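PDB 1YR2: prolyl oligopeptidase from Novosphingobium capsulatum, which probably hydrolyses oligopeptides on the carboxyl side of proline and, less often, alanine, as a serine endopeptidase of the S9A family. Local coordinates for residues Q79-Y84 against H683-E688; T190-G195 against A203-W208; R375-Y380 against V388-L393. All blocks are in the same frame, centred on the assembly; numbering follows the deposited sequence.

Interaction 1 of 3, residues Q79-Y84 against H683-E688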
ATOM      1  N   GLN A  79      11.083  14.444 -28.865  1.00 18.11           N
ATOM      2  CA  GLN A  79      10.986  13.462 -29.951  1.00 19.30           C
ATOM      3  C   GLN A  79      12.350  12.779 -30.221  1.00 17.87           C
ATOM      4  O   GLN A  79      12.408  11.564 -30.347  1.00 17.35           O
ATOM      5  CB  GLN A  79      10.441  14.154 -31.230  1.00 19.47           C
ATOM      6  CG  GLN A  79      10.441  13.303 -32.499  1.00 26.35           C
ATOM      7  CD  GLN A  79       9.502  13.890 -33.596  1.00 34.33           C
ATOM      8  OE1 GLN A  79       8.302  14.128 -33.339  1.00 41.01           O
ATOM      9  NE2 GLN A  79      10.041  14.112 -34.802  1.00 37.48           N
ATOM     10  N   ALA A  80      13.416  13.588 -30.286  1.00 17.53           N
ATOM     11  CA  ALA A  80      14.794  13.127 -30.497  1.00 16.80           C
ATOM     12  C   ALA A  80      15.312  12.240 -29.350  1.00 15.97           C
ATOM     13  O   ALA A  80      15.872  11.175 -29.602  1.00 15.47           O
ATOM     14  CB  ALA A  80      15.759  14.343 -30.748  1.00 17.37           C
ATOM     15  N   GLN A  81      15.091  12.621 -28.098  1.00 15.39           N
ATOM     16  CA  GLN A  81      15.598  11.832 -26.982  1.00 15.60           C
ATOM     17  C   GLN A  81      14.841  10.502 -26.900  1.00 16.20           C
ATOM     18  O   GLN A  81      15.427   9.454 -26.671  1.00 15.68           O
ATOM     19  CB  GLN A  81      15.425  12.578 -25.648  1.00 14.66           C
ATOM     20  CG  GLN A  81      16.335  13.797 -25.472  1.00 15.06           C
ATOM     21  CD  GLN A  81      17.826  13.466 -25.360  1.00 11.24           C
ATOM     22  OE1 GLN A  81      18.193  12.308 -25.136  1.00 15.89           O
ATOM     23  NE2 GLN A  81      18.689  14.483 -25.510  1.00 10.70           N
ATOM     24  N   SER A  82      13.534  10.566 -27.111  1.00 18.10           N
ATOM     25  CA  SER A  82      12.690   9.398 -27.003  1.00 19.99           C
ATOM     26  C   SER A  82      13.075   8.375 -28.053  1.00 19.35           C
ATOM     27  O   SER A  82      13.169   7.201 -27.759  1.00 20.77           O
ATOM     28  CB  SER A  82      11.221   9.778 -27.166  1.00 20.73           C
ATOM     29  OG  SER A  82      10.439   8.638 -26.810  1.00 26.32           O
ATOM     30  N   ALA A  83      13.291   8.820 -29.276  1.00 19.47           N
ATOM     31  CA  ALA A  83      13.661   7.910 -30.353  1.00 19.72           C
ATOM     32  C   ALA A  83      15.065   7.347 -30.134  1.00 19.51           C
ATOM     33  O   ALA A  83      15.302   6.143 -30.362  1.00 19.44           O
ATOM     34  CB  ALA A  83      13.557   8.612 -31.708  1.00 19.94           C
ATOM     35  N   TYR A  84      15.969   8.200 -29.652  1.00 18.62           N
ATOM     36  CA  TYR A  84      17.341   7.815 -29.336  1.00 18.00           C
ATOM     37  C   TYR A  84      17.359   6.722 -28.259  1.00 16.97           C
ATOM     38  O   TYR A  84      18.103   5.750 -28.349  1.00 16.71           O
ATOM     39  CB  TYR A  84      18.122   9.035 -28.841  1.00 18.36           C
ATOM     40  CG  TYR A  84      19.565   8.777 -28.552  1.00 19.12           C
ATOM     41  CD1 TYR A  84      19.963   8.343 -27.304  1.00 23.02           C
ATOM     42  CD2 TYR A  84      20.543   8.948 -29.533  1.00 21.77           C
ATOM     43  CE1 TYR A  84      21.305   8.097 -27.012  1.00 23.12           C
ATOM     44  CE2 TYR A  84      21.884   8.709 -29.253  1.00 22.28           C
ATOM     45  CZ  TYR A  84      22.255   8.290 -27.999  1.00 22.73           C
ATOM     46  OH  TYR A  84      23.556   8.022 -27.707  1.00 22.00           O
ATOM     47  N   HIS A 683      23.572   7.604 -20.632  1.00 12.67           N
ATOM     48  CA  HIS A 683      22.814   8.461 -19.743  1.00 12.88           C
ATOM     49  C   HIS A 683      21.609   8.929 -20.551  1.00 13.93           C
ATOM     50  O   HIS A 683      21.705   9.838 -21.396  1.00 15.25           O
ATOM     51  CB  HIS A 683      23.729   9.598 -19.314  1.00 12.73           C
ATOM     52  CG  HIS A 683      24.952   9.113 -18.588  1.00 12.52           C
ATOM     53  ND1 HIS A 683      26.214   9.631 -18.786  1.00 13.32           N
ATOM     54  CD2 HIS A 683      25.098   8.082 -17.717  1.00 14.87           C
ATOM     55  CE1 HIS A 683      27.073   8.977 -18.017  1.00 17.93           C
ATOM     56  NE2 HIS A 683      26.424   8.032 -17.358  1.00 13.82           N
ATOM     57  N   LEU A 684      20.491   8.221 -20.348  1.00 12.90           N
ATOM     58  CA  LEU A 684      19.391   8.220 -21.281  1.00 12.98           C
ATOM     59  C   LEU A 684      18.110   8.594 -20.599  1.00 13.55           C
ATOM     60  O   LEU A 684      18.000   8.439 -19.403  1.00 14.49           O
ATOM     61  CB  LEU A 684      19.141   6.807 -21.862  1.00 12.87           C
ATOM     62  CG  LEU A 684      20.318   6.158 -22.595  1.00 12.98           C
ATOM     63  CD1 LEU A 684      19.921   4.736 -23.082  1.00 16.47           C
ATOM     64  CD2 LEU A 684      20.777   7.000 -23.731  1.00 15.94           C
ATOM     65  N   ILE A 685      17.143   9.081 -21.384  1.00 12.91           N
ATOM     66  CA  ILE A 685      15.824   9.345 -20.830  1.00 13.31           C
ATOM     67  C   ILE A 685      14.781   8.603 -21.650  1.00 14.88           C
ATOM     68  O   ILE A 685      14.720   8.767 -22.858  1.00 12.54           O
ATOM     69  CB  ILE A 685      15.515  10.885 -20.699  1.00 12.67           C
ATOM     70  CG1 ILE A 685      14.169  11.092 -20.006  1.00 12.52           C
ATOM     71  CG2 ILE A 685      15.512  11.561 -22.094  1.00 13.92           C
ATOM     72  CD1 ILE A 685      13.807  12.526 -19.752  1.00 13.03           C
ATOM     73  N   ARG A 686      13.954   7.803 -20.982  1.00 14.02           N
ATOM     74  CA  ARG A 686      12.843   7.104 -21.629  1.00 14.70           C
ATOM     75  C   ARG A 686      11.591   7.910 -21.348  1.00 14.91           C
ATOM     76  O   ARG A 686      11.195   8.065 -20.193  1.00 15.08           O
ATOM     77  CB  ARG A 686      12.709   5.697 -21.078  1.00 14.53           C
ATOM     78  CG  ARG A 686      11.594   4.855 -21.695  1.00 15.32           C
ATOM     79  CD  ARG A 686      11.338   3.608 -20.884  1.00 16.63           C
ATOM     80  NE  ARG A 686      10.445   2.692 -21.581  1.00 17.14           N
ATOM     81  CZ  ARG A 686       9.111   2.819 -21.646  1.00 18.75           C
ATOM     82  NH1 ARG A 686       8.491   3.808 -21.026  1.00 18.64           N
ATOM     83  NH2 ARG A 686       8.384   1.928 -22.311  1.00 15.49           N
ATOM     84  N   ILE A 687      11.003   8.447 -22.389  1.00 16.29           N
ATOM     85  CA  ILE A 687       9.882   9.345 -22.255  1.00 18.48           C
ATOM     86  C   ILE A 687       8.626   8.678 -22.837  1.00 20.61           C
ATOM     87  O   ILE A 687       8.570   8.398 -24.046  1.00 20.95           O
ATOM     88  CB  ILE A 687      10.156  10.667 -22.945  1.00 18.35           C
ATOM     89  CG1 ILE A 687      11.482  11.289 -22.480  1.00 18.64           C
ATOM     90  CG2 ILE A 687       9.033  11.623 -22.597  1.00 19.97           C
ATOM     91  CD1 ILE A 687      11.960  12.474 -23.317  1.00 19.66           C
ATOM     92  N   GLU A 688       7.648   8.426 -21.979  1.00 22.62           N
ATOM     93  CA  GLU A 688       6.376   7.749 -22.369  1.00 24.58           C
ATOM     94  C   GLU A 688       5.303   8.742 -22.806  1.00 24.73           C
ATOM     95  O   GLU A 688       5.307   9.907 -22.366  1.00 23.22           O
ATOM     96  CB  GLU A 688       5.866   6.877 -21.196  1.00 25.96           C
ATOM     97  CG  GLU A 688       5.040   5.621 -21.631  1.00 31.93           C
ATOM     98  CD  GLU A 688       5.291   4.379 -20.742  1.00 38.29           C
ATOM     99  OE1 GLU A 688       5.325   4.524 -19.482  1.00 42.67           O
ATOM    100  OE2 GLU A 688       5.453   3.241 -21.286  1.00 42.07           O
TER
HETATM  101  O   HOH W   1      18.077   9.684 -24.104  1.00 21.97           O
HETATM  102  O   HOH W   2      11.752   6.814 -25.042  1.00 28.80           O

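Interaction 2 of 3, residues T190-G195 against A203-W208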
ATOM      1  N   THR A 190     -27.781   2.152  -3.662  1.00 12.78           N
ATOM      2  CA  THR A 190     -29.063   1.491  -3.505  1.00 12.74           C
ATOM      3  C   THR A 190     -28.732   0.214  -2.770  1.00 13.06           C
ATOM      4  O   THR A 190     -27.830  -0.505  -3.205  1.00 12.11           O
ATOM      5  CB  THR A 190     -29.682   1.119  -4.825  1.00 13.87           C
ATOM      6  OG1 THR A 190     -29.925   2.307  -5.609  1.00 13.84           O
ATOM      7  CG2 THR A 190     -31.088   0.390  -4.603  1.00 12.90           C
ATOM      8  N   VAL A 191     -29.414  -0.077  -1.659  1.00 12.07           N
ATOM      9  CA  VAL A 191     -29.199  -1.347  -0.976  1.00 11.93           C
ATOM     10  C   VAL A 191     -30.250  -2.342  -1.407  1.00 11.91           C
ATOM     11  O   VAL A 191     -31.399  -2.034  -1.411  1.00 12.85           O
ATOM     12  CB  VAL A 191     -29.217  -1.185   0.522  1.00 12.14           C
ATOM     13  CG1 VAL A 191     -29.066  -2.524   1.208  1.00 14.36           C
ATOM     14  CG2 VAL A 191     -28.063  -0.228   0.958  1.00 12.66           C
ATOM     15  N   LYS A 192     -29.831  -3.527  -1.816  1.00 12.47           N
ATOM     16  CA  LYS A 192     -30.718  -4.574  -2.346  1.00 14.04           C
ATOM     17  C   LYS A 192     -30.440  -5.834  -1.511  1.00 14.92           C
ATOM     18  O   LYS A 192     -29.487  -5.900  -0.732  1.00 11.89           O
ATOM     19  CB  LYS A 192     -30.375  -4.855  -3.800  1.00 15.43           C
ATOM     20  CG  LYS A 192     -30.711  -3.722  -4.729  1.00 18.92           C
ATOM     21  CD  LYS A 192     -30.434  -4.049  -6.170  1.00 22.30           C
ATOM     22  CE  LYS A 192     -30.487  -2.775  -6.986  1.00 24.77           C
ATOM     23  NZ  LYS A 192     -30.465  -3.026  -8.442  1.00 28.64           N
ATOM     24  N   PHE A 193     -31.257  -6.844  -1.707  1.00 15.45           N
ATOM     25  CA  PHE A 193     -31.163  -8.060  -0.921  1.00 16.17           C
ATOM     26  C   PHE A 193     -31.365  -9.266  -1.862  1.00 17.46           C
ATOM     27  O   PHE A 193     -32.164  -9.239  -2.805  1.00 16.72           O
ATOM     28  CB  PHE A 193     -32.239  -8.059   0.183  1.00 15.20           C
ATOM     29  CG  PHE A 193     -32.165  -6.897   1.156  1.00 16.39           C
ATOM     30  CD1 PHE A 193     -32.734  -5.664   0.857  1.00 13.44           C
ATOM     31  CD2 PHE A 193     -31.531  -7.053   2.404  1.00 16.20           C
ATOM     32  CE1 PHE A 193     -32.642  -4.612   1.737  1.00 14.32           C
ATOM     33  CE2 PHE A 193     -31.476  -6.034   3.309  1.00 13.54           C
ATOM     34  CZ  PHE A 193     -32.014  -4.807   3.007  1.00 14.68           C
ATOM     35  N   VAL A 194     -30.683 -10.359  -1.537  1.00 17.94           N
ATOM     36  CA  VAL A 194     -30.879 -11.629  -2.214  1.00 17.38           C
ATOM     37  C   VAL A 194     -31.080 -12.728  -1.145  1.00 16.51           C
ATOM     38  O   VAL A 194     -30.558 -12.646  -0.023  1.00 14.61           O
ATOM     39  CB  VAL A 194     -29.671 -11.899  -3.136  1.00 18.09           C
ATOM     40  CG1 VAL A 194     -28.387 -12.057  -2.362  1.00 19.64           C
ATOM     41  CG2 VAL A 194     -29.868 -13.075  -3.990  1.00 22.75           C
ATOM     42  N   GLY A 195     -31.930 -13.700  -1.467  1.00 14.84           N
ATOM     43  CA  GLY A 195     -32.068 -14.902  -0.670  1.00 14.39           C
ATOM     44  C   GLY A 195     -30.927 -15.825  -1.026  1.00 13.45           C
ATOM     45  O   GLY A 195     -30.600 -16.070  -2.180  1.00 12.46           O
ATOM     46  N   ALA A 203     -37.586  -8.088  -2.904  1.00 19.95           N
ATOM     47  CA  ALA A 203     -38.212  -6.924  -3.494  1.00 20.39           C
ATOM     48  C   ALA A 203     -37.561  -5.673  -2.932  1.00 20.26           C
ATOM     49  O   ALA A 203     -37.485  -4.656  -3.630  1.00 19.86           O
ATOM     50  CB  ALA A 203     -39.723  -6.919  -3.185  1.00 19.90           C
ATOM     51  N   ASP A 204     -37.117  -5.755  -1.671  1.00 19.51           N
ATOM     52  CA  ASP A 204     -36.709  -4.569  -0.867  1.00 20.35           C
ATOM     53  C   ASP A 204     -35.561  -3.862  -1.523  1.00 19.78           C
ATOM     54  O   ASP A 204     -34.575  -4.518  -1.977  1.00 19.99           O
ATOM     55  CB  ASP A 204     -36.220  -4.941   0.541  1.00 20.34           C
ATOM     56  CG  ASP A 204     -37.209  -5.791   1.325  1.00 23.71           C
ATOM     57  OD1 ASP A 204     -37.659  -6.875   0.810  1.00 25.16           O
ATOM     58  OD2 ASP A 204     -37.560  -5.457   2.481  1.00 21.23           O
ATOM     59  N   GLU A 205     -35.692  -2.540  -1.606  1.00 18.25           N
ATOM     60  CA  GLU A 205     -34.606  -1.704  -2.036  1.00 18.19           C
ATOM     61  C   GLU A 205     -34.619  -0.465  -1.192  1.00 16.82           C
ATOM     62  O   GLU A 205     -35.699   0.123  -0.902  1.00 17.61           O
ATOM     63  CB  GLU A 205     -34.681  -1.324  -3.507  1.00 19.29           C
ATOM     64  CG  GLU A 205     -34.709  -2.462  -4.517  1.00 24.92           C
ATOM     65  CD  GLU A 205     -34.477  -1.953  -5.930  1.00 29.63           C
ATOM     66  OE1 GLU A 205     -34.597  -0.729  -6.153  1.00 34.02           O
ATOM     67  OE2 GLU A 205     -34.160  -2.771  -6.809  1.00 36.27           O
ATOM     68  N   LEU A 206     -33.428  -0.033  -0.802  1.00 14.44           N
ATOM     69  CA  LEU A 206     -33.282   1.145   0.027  1.00 13.24           C
ATOM     70  C   LEU A 206     -32.587   2.185  -0.832  1.00 13.74           C
ATOM     71  O   LEU A 206     -31.502   1.914  -1.408  1.00 12.97           O
ATOM     72  CB  LEU A 206     -32.462   0.857   1.298  1.00 12.67           C
ATOM     73  CG  LEU A 206     -33.000  -0.262   2.213  1.00 12.34           C
ATOM     74  CD1 LEU A 206     -32.049  -0.474   3.329  1.00 12.14           C
ATOM     75  CD2 LEU A 206     -34.352   0.038   2.801  1.00 13.48           C
ATOM     76  N   LYS A 207     -33.209   3.367  -0.920  1.00 13.23           N
ATOM     77  CA  LYS A 207     -32.679   4.490  -1.679  1.00 13.21           C
ATOM     78  C   LYS A 207     -32.150   5.559  -0.721  1.00 12.03           C
ATOM     79  O   LYS A 207     -32.433   5.556   0.480  1.00 11.43           O
ATOM     80  CB  LYS A 207     -33.763   5.077  -2.635  1.00 14.33           C
ATOM     81  CG  LYS A 207     -34.240   4.126  -3.737  1.00 17.56           C
ATOM     82  CD  LYS A 207     -33.081   3.713  -4.622  1.00 21.90           C
ATOM     83  CE  LYS A 207     -33.503   3.037  -5.940  1.00 23.58           C
ATOM     84  NZ  LYS A 207     -32.301   2.972  -6.841  1.00 22.09           N
ATOM     85  N   TRP A 208     -31.303   6.419  -1.285  1.00 12.64           N
ATOM     86  CA  TRP A 208     -30.671   7.575  -0.625  1.00 13.25           C
ATOM     87  C   TRP A 208     -29.683   7.191   0.440  1.00 12.62           C
ATOM     88  O   TRP A 208     -29.415   7.937   1.382  1.00 11.46           O
ATOM     89  CB  TRP A 208     -31.706   8.569  -0.108  1.00 14.88           C
ATOM     90  CG  TRP A 208     -32.733   8.822  -1.133  1.00 17.10           C
ATOM     91  CD1 TRP A 208     -34.043   8.424  -1.093  1.00 20.61           C
ATOM     92  CD2 TRP A 208     -32.533   9.442  -2.403  1.00 20.78           C
ATOM     93  NE1 TRP A 208     -34.681   8.804  -2.249  1.00 20.80           N
ATOM     94  CE2 TRP A 208     -33.783   9.433  -3.073  1.00 21.63           C
ATOM     95  CE3 TRP A 208     -31.429  10.042  -3.036  1.00 22.85           C
ATOM     96  CZ2 TRP A 208     -33.955   9.972  -4.356  1.00 25.43           C
ATOM     97  CZ3 TRP A 208     -31.595  10.588  -4.317  1.00 27.50           C
ATOM     98  CH2 TRP A 208     -32.854  10.550  -4.961  1.00 26.68           C
TER
HETATM   99  O   HOH W   3     -33.359  -6.385  -3.542  1.00 27.38           O

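Interaction 3 of 3, residues R375-Y380 against V388-L393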
ATOM      1  N   ARG A 375     -10.292 -14.707  21.555  1.00 17.94           N
ATOM      2  CA  ARG A 375      -9.081 -13.914  21.583  1.00 15.98           C
ATOM      3  C   ARG A 375      -9.128 -12.644  20.758  1.00 14.80           C
ATOM      4  O   ARG A 375      -9.879 -12.503  19.750  1.00 13.97           O
ATOM      5  CB  ARG A 375      -7.928 -14.775  21.103  1.00 16.84           C
ATOM      6  CG  ARG A 375      -7.453 -15.776  22.099  1.00 18.62           C
ATOM      7  CD  ARG A 375      -6.411 -16.696  21.539  1.00 20.63           C
ATOM      8  NE  ARG A 375      -5.721 -17.456  22.579  1.00 17.94           N
ATOM      9  CZ  ARG A 375      -4.678 -18.258  22.331  1.00 18.26           C
ATOM     10  NH1 ARG A 375      -4.217 -18.443  21.086  1.00 17.97           N
ATOM     11  NH2 ARG A 375      -4.059 -18.845  23.321  1.00 22.68           N
ATOM     12  N   LEU A 376      -8.297 -11.701  21.181  1.00 12.30           N
ATOM     13  CA  LEU A 376      -7.978 -10.517  20.406  1.00 12.57           C
ATOM     14  C   LEU A 376      -6.761 -10.794  19.558  1.00 11.78           C
ATOM     15  O   LEU A 376      -5.807 -11.380  20.034  1.00 10.07           O
ATOM     16  CB  LEU A 376      -7.624  -9.339  21.317  1.00 13.16           C
ATOM     17  CG  LEU A 376      -8.722  -8.725  22.160  1.00 15.54           C
ATOM     18  CD1 LEU A 376      -8.129  -8.028  23.371  1.00 17.12           C
ATOM     19  CD2 LEU A 376      -9.507  -7.718  21.270  1.00 16.16           C
ATOM     20  N   PHE A 377      -6.809 -10.373  18.313  1.00 10.68           N
ATOM     21  CA  PHE A 377      -5.650 -10.432  17.400  1.00 10.78           C
ATOM     22  C   PHE A 377      -5.298  -9.012  16.967  1.00 11.08           C
ATOM     23  O   PHE A 377      -6.072  -8.339  16.248  1.00 13.15           O
ATOM     24  CB  PHE A 377      -5.946 -11.362  16.217  1.00 10.61           C
ATOM     25  CG  PHE A 377      -6.107 -12.778  16.635  1.00 10.96           C
ATOM     26  CD1 PHE A 377      -4.981 -13.584  16.853  1.00 10.69           C
ATOM     27  CD2 PHE A 377      -7.354 -13.242  16.997  1.00  9.75           C
ATOM     28  CE1 PHE A 377      -5.115 -14.884  17.310  1.00 14.80           C
ATOM     29  CE2 PHE A 377      -7.520 -14.510  17.466  1.00 10.82           C
ATOM     30  CZ  PHE A 377      -6.397 -15.358  17.640  1.00 12.76           C
ATOM     31  N   ALA A 378      -4.099  -8.581  17.323  1.00 10.04           N
ATOM     32  CA  ALA A 378      -3.675  -7.171  17.200  1.00 10.46           C
ATOM     33  C   ALA A 378      -2.534  -7.103  16.195  1.00 11.02           C
ATOM     34  O   ALA A 378      -1.507  -7.727  16.415  1.00 10.85           O
ATOM     35  CB  ALA A 378      -3.215  -6.647  18.541  1.00  9.47           C
ATOM     36  N   SER A 379      -2.757  -6.411  15.066  1.00 10.05           N
ATOM     37  CA  SER A 379      -1.761  -6.255  14.037  1.00 11.14           C
ATOM     38  C   SER A 379      -0.925  -4.978  14.227  1.00 10.59           C
ATOM     39  O   SER A 379      -1.422  -3.853  14.089  1.00 11.54           O
ATOM     40  CB  SER A 379      -2.437  -6.250  12.655  1.00 12.14           C
ATOM     41  OG  SER A 379      -2.997  -7.515  12.446  1.00 14.69           O
ATOM     42  N   TYR A 380       0.343  -5.189  14.536  1.00  9.19           N
ATOM     43  CA  TYR A 380       1.274  -4.154  14.816  1.00  9.57           C
ATOM     44  C   TYR A 380       2.260  -3.999  13.678  1.00 10.23           C
ATOM     45  O   TYR A 380       2.541  -4.970  12.916  1.00 11.46           O
ATOM     46  CB  TYR A 380       2.083  -4.470  16.095  1.00 10.13           C
ATOM     47  CG  TYR A 380       1.321  -4.329  17.384  1.00  9.05           C
ATOM     48  CD1 TYR A 380       1.177  -3.103  18.007  1.00  8.84           C
ATOM     49  CD2 TYR A 380       0.761  -5.451  17.981  1.00  8.40           C
ATOM     50  CE1 TYR A 380       0.488  -2.999  19.220  1.00 11.92           C
ATOM     51  CE2 TYR A 380       0.072  -5.362  19.115  1.00  9.75           C
ATOM     52  CZ  TYR A 380      -0.044  -4.151  19.782  1.00 12.24           C
ATOM     53  OH  TYR A 380      -0.753  -4.130  20.990  1.00  8.53           O
ATOM     54  N   VAL A 388       1.563  -9.946  14.453  1.00 11.29           N
ATOM     55  CA  VAL A 388       0.191 -10.087  14.918  1.00 11.28           C
ATOM     56  C   VAL A 388       0.234 -10.784  16.263  1.00 11.78           C
ATOM     57  O   VAL A 388       0.652 -11.931  16.360  1.00 12.67           O
ATOM     58  CB  VAL A 388      -0.683 -10.874  13.922  1.00 11.69           C
ATOM     59  CG1 VAL A 388      -2.151 -10.942  14.448  1.00 11.96           C
ATOM     60  CG2 VAL A 388      -0.667 -10.233  12.514  1.00 14.26           C
ATOM     61  N   LEU A 389      -0.120 -10.056  17.326  1.00 11.81           N
ATOM     62  CA  LEU A 389      -0.124 -10.594  18.661  1.00 11.46           C
ATOM     63  C   LEU A 389      -1.512 -11.028  19.099  1.00 11.24           C
ATOM     64  O   LEU A 389      -2.519 -10.375  18.801  1.00 10.84           O
ATOM     65  CB  LEU A 389       0.480  -9.572  19.649  1.00 10.10           C
ATOM     66  CG  LEU A 389       1.927  -9.147  19.404  1.00 12.69           C
ATOM     67  CD1 LEU A 389       2.419  -8.042  20.402  1.00 16.12           C
ATOM     68  CD2 LEU A 389       2.805 -10.344  19.475  1.00 14.52           C
ATOM     69  N   ALA A 390      -1.554 -12.122  19.855  1.00 10.35           N
ATOM     70  CA  ALA A 390      -2.801 -12.663  20.386  1.00 10.93           C
ATOM     71  C   ALA A 390      -2.927 -12.361  21.843  1.00 10.72           C
ATOM     72  O   ALA A 390      -1.934 -12.357  22.600  1.00 10.62           O
ATOM     73  CB  ALA A 390      -2.866 -14.182  20.183  1.00 11.07           C
ATOM     74  N   PHE A 391      -4.153 -12.092  22.271  1.00 11.01           N
ATOM     75  CA  PHE A 391      -4.436 -11.828  23.702  1.00 10.89           C
ATOM     76  C   PHE A 391      -5.771 -12.464  24.059  1.00 11.73           C
ATOM     77  O   PHE A 391      -6.664 -12.540  23.210  1.00 12.94           O
ATOM     78  CB  PHE A 391      -4.557 -10.332  23.988  1.00 10.03           C
ATOM     79  CG  PHE A 391      -3.357  -9.537  23.639  1.00  9.70           C
ATOM     80  CD1 PHE A 391      -3.206  -9.033  22.334  1.00 10.14           C
ATOM     81  CD2 PHE A 391      -2.333  -9.314  24.561  1.00  8.31           C
ATOM     82  CE1 PHE A 391      -2.123  -8.293  21.974  1.00 11.40           C
ATOM     83  CE2 PHE A 391      -1.191  -8.566  24.171  1.00  9.53           C
ATOM     84  CZ  PHE A 391      -1.128  -8.049  22.833  1.00 10.02           C
ATOM     85  N   ASP A 392      -5.935 -12.924  25.302  1.00 13.03           N
ATOM     86  CA  ASP A 392      -7.268 -13.173  25.845  1.00 13.75           C
ATOM     87  C   ASP A 392      -8.058 -11.864  25.830  1.00 13.91           C
ATOM     88  O   ASP A 392      -7.499 -10.802  25.815  1.00 12.26           O
ATOM     89  CB  ASP A 392      -7.189 -13.708  27.308  1.00 15.62           C
ATOM     90  CG  ASP A 392      -6.510 -15.073  27.411  1.00 20.45           C
ATOM     91  OD1 ASP A 392      -6.477 -15.852  26.426  1.00 29.33           O
ATOM     92  OD2 ASP A 392      -5.964 -15.457  28.447  1.00 29.16           O
ATOM     93  N   LEU A 393      -9.370 -11.960  25.927  1.00 14.01           N
ATOM     94  CA  LEU A 393     -10.235 -10.804  25.889  1.00 15.23           C
ATOM     95  C   LEU A 393      -9.970  -9.839  27.026  1.00 13.54           C
ATOM     96  O   LEU A 393     -10.215  -8.637  26.883  1.00 13.36           O
ATOM     97  CB  LEU A 393     -11.716 -11.247  25.873  1.00 16.23           C
ATOM     98  CG  LEU A 393     -12.197 -12.018  24.610  1.00 19.97           C
ATOM     99  CD1 LEU A 393     -13.693 -12.396  24.644  1.00 19.38           C
ATOM    100  CD2 LEU A 393     -11.886 -11.265  23.395  1.00 25.69           C
TER

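Interaction 1 of 3, residues Q79-Y84 against H683-E688
Apolar contact between Gln81 and Ile685 marks where helix 72-89 passes over strand 683-687: Gln81 CB lies 3.7 Å from Ile685 CG2, and the two side chains cross at about a right angle. Ile687 points toward the helix and brings its CD1 near the same CB. One turn along, Tyr84 receives Leu684 at its ring edge, CE1 to CD2 3.5 Å, the methyl lying near the ring plane. Tyr84 CG is anti to the backbone N (chi1 -177°), which carries the ring out toward Leu684; its OH bonds to Pro38 O.

Water handles most of the polar traffic. One molecule donates to Gln81 OE1 (2.8 Å) and accepts from Ile685 N (2.9 Å), bridging helix side chain and strand backbone, while Gln81 NE2 is held by Gln674 OE1. A second accepts from Ile687 N at 3.2 Å and donates to Ser82 O, with Ser82 OG also bonded to it. The direct link from Ser82 OG to Ile687 O, at 3.3 Å, is only weak.

The axes of the two segments approach to 7.1 Å at 102°, so the helix lies across the strand. Strand 683-687 is an edge strand of the mixed hydrolase sheet, paired with strand 649-654, and helix 664-675 packs on Ile685 and Ile687 through Phe667.

Interaction 2 of 3, residues T190-G195 against A203-W208
This contact joins the third and fourth strands of a four-stranded antiparallel blade in the beta-propeller domain. The segment axes come within 4.6 Å and run at 166°, and Val191 with Leu206 forms the hydrogen-bonded pair: Val191 N to Leu206 O and Leu206 N to Val191 O are both 2.9 Å. Both donors lie in the carbonyl planes of their acceptors. The side chains of Val191 and Leu206 run alongside each other on one face and meet through the CB atoms, 3.9 Å apart.

At one end, Lys207 bends at chi2 (-60°), which folds its chain back so that NZ donates to Thr190 OG1 at 2.8 Å. Thr190 CG2 lies beside the Lys207 chain and also near Glu205. A valine in place of Thr190 would probably leave the Lys207 ammonium without this acceptor and its bent chain freer to turn. Lys192 and Glu205 run alongside each other on the other face from Val191, their charges 4.0 Å apart from NZ to OE2, an attraction short of a salt bridge.

Farther along, direct pairing gives way to water: one molecule accepts from Phe193 N and donates to Asp204 O. The edge of the Phe193 ring also meets Asp204, CD1 lying 3.6 Å from CB, with Asp204 O near the ring plane. The carboxylate turns elsewhere, OD2 bonding to His248 and to Gly251 N. On its inner side strand 188-195 pairs with strand 176-183, while Val191, Phe193 and Leu206 pack against strand 221-226 of the next sheet.

Interaction 3 of 3, residues R375-Y380 against V388-L393
Backbone hydrogen bonds between Leu376 and Phe391 and between Ala378 and Leu389 set the register of these antiparallel strands. In the first pair Leu376 N reaches Phe391 O at 2.7 Å, and the return bond from Phe391 N to Leu376 O is 2.9 Å. In the second, Ala378 N donates to Leu389 O at 2.8 Å with an N-H...O angle of 164°, and Leu389 N returns to Ala378 O. Alpha hydrogens add CA-H...O contacts, among them Ala390 CA to Leu376 O at 3.3 Å.

Apolar contacts divide between the two faces. On that of Leu376, Ala378, Leu389 and Phe391, the Ala378 methyl sits at the edge of the Phe391 ring, CB to CE1 4.0 Å. Tyr380 crosses Leu389 at about a right angle, CE2 lying 3.8 Å from CD1; a chi1 of -73° sets CG anti to the carbonyl carbon and brings the ring to the Leu389 side chain. The face of Phe377, Ser379, Val388 and Ala390 brings Phe377 CE1 to 3.7 Å from Ala390 CB.

Charge plays a small part: Arg375 and Asp392 lie near each other, but beyond salt-bridge range.

Strands 375-382 and 385-392 form a beta hairpin, flanked by strands 365-372 and 397-400. This up-and-down order of four antiparallel strands is that of a beta-propeller blade, and the hairpin supplies its two middle strands.

How the interactions relate
From the N terminus, residues 79-84 come first, but interaction 1 closes only at 683-688, a span of almost 600 residues that encloses both other contacts. Within it, 190-195 meets 203-208 and later 375-380 meets 388-393; these short loops follow in series, neither crossing the other. Interactions 2 and 3 each join adjacent strands within separate propeller blades, their centres about 36 Å apart. Interaction 1 instead brings the last strand of the alpha/beta-hydrolase sheet back to a helix near the N terminus, so the chain leaves that domain, builds the propeller and returns. Its centre lies about 54 Å from that of interaction 2 and 52 Å from that of interaction 3.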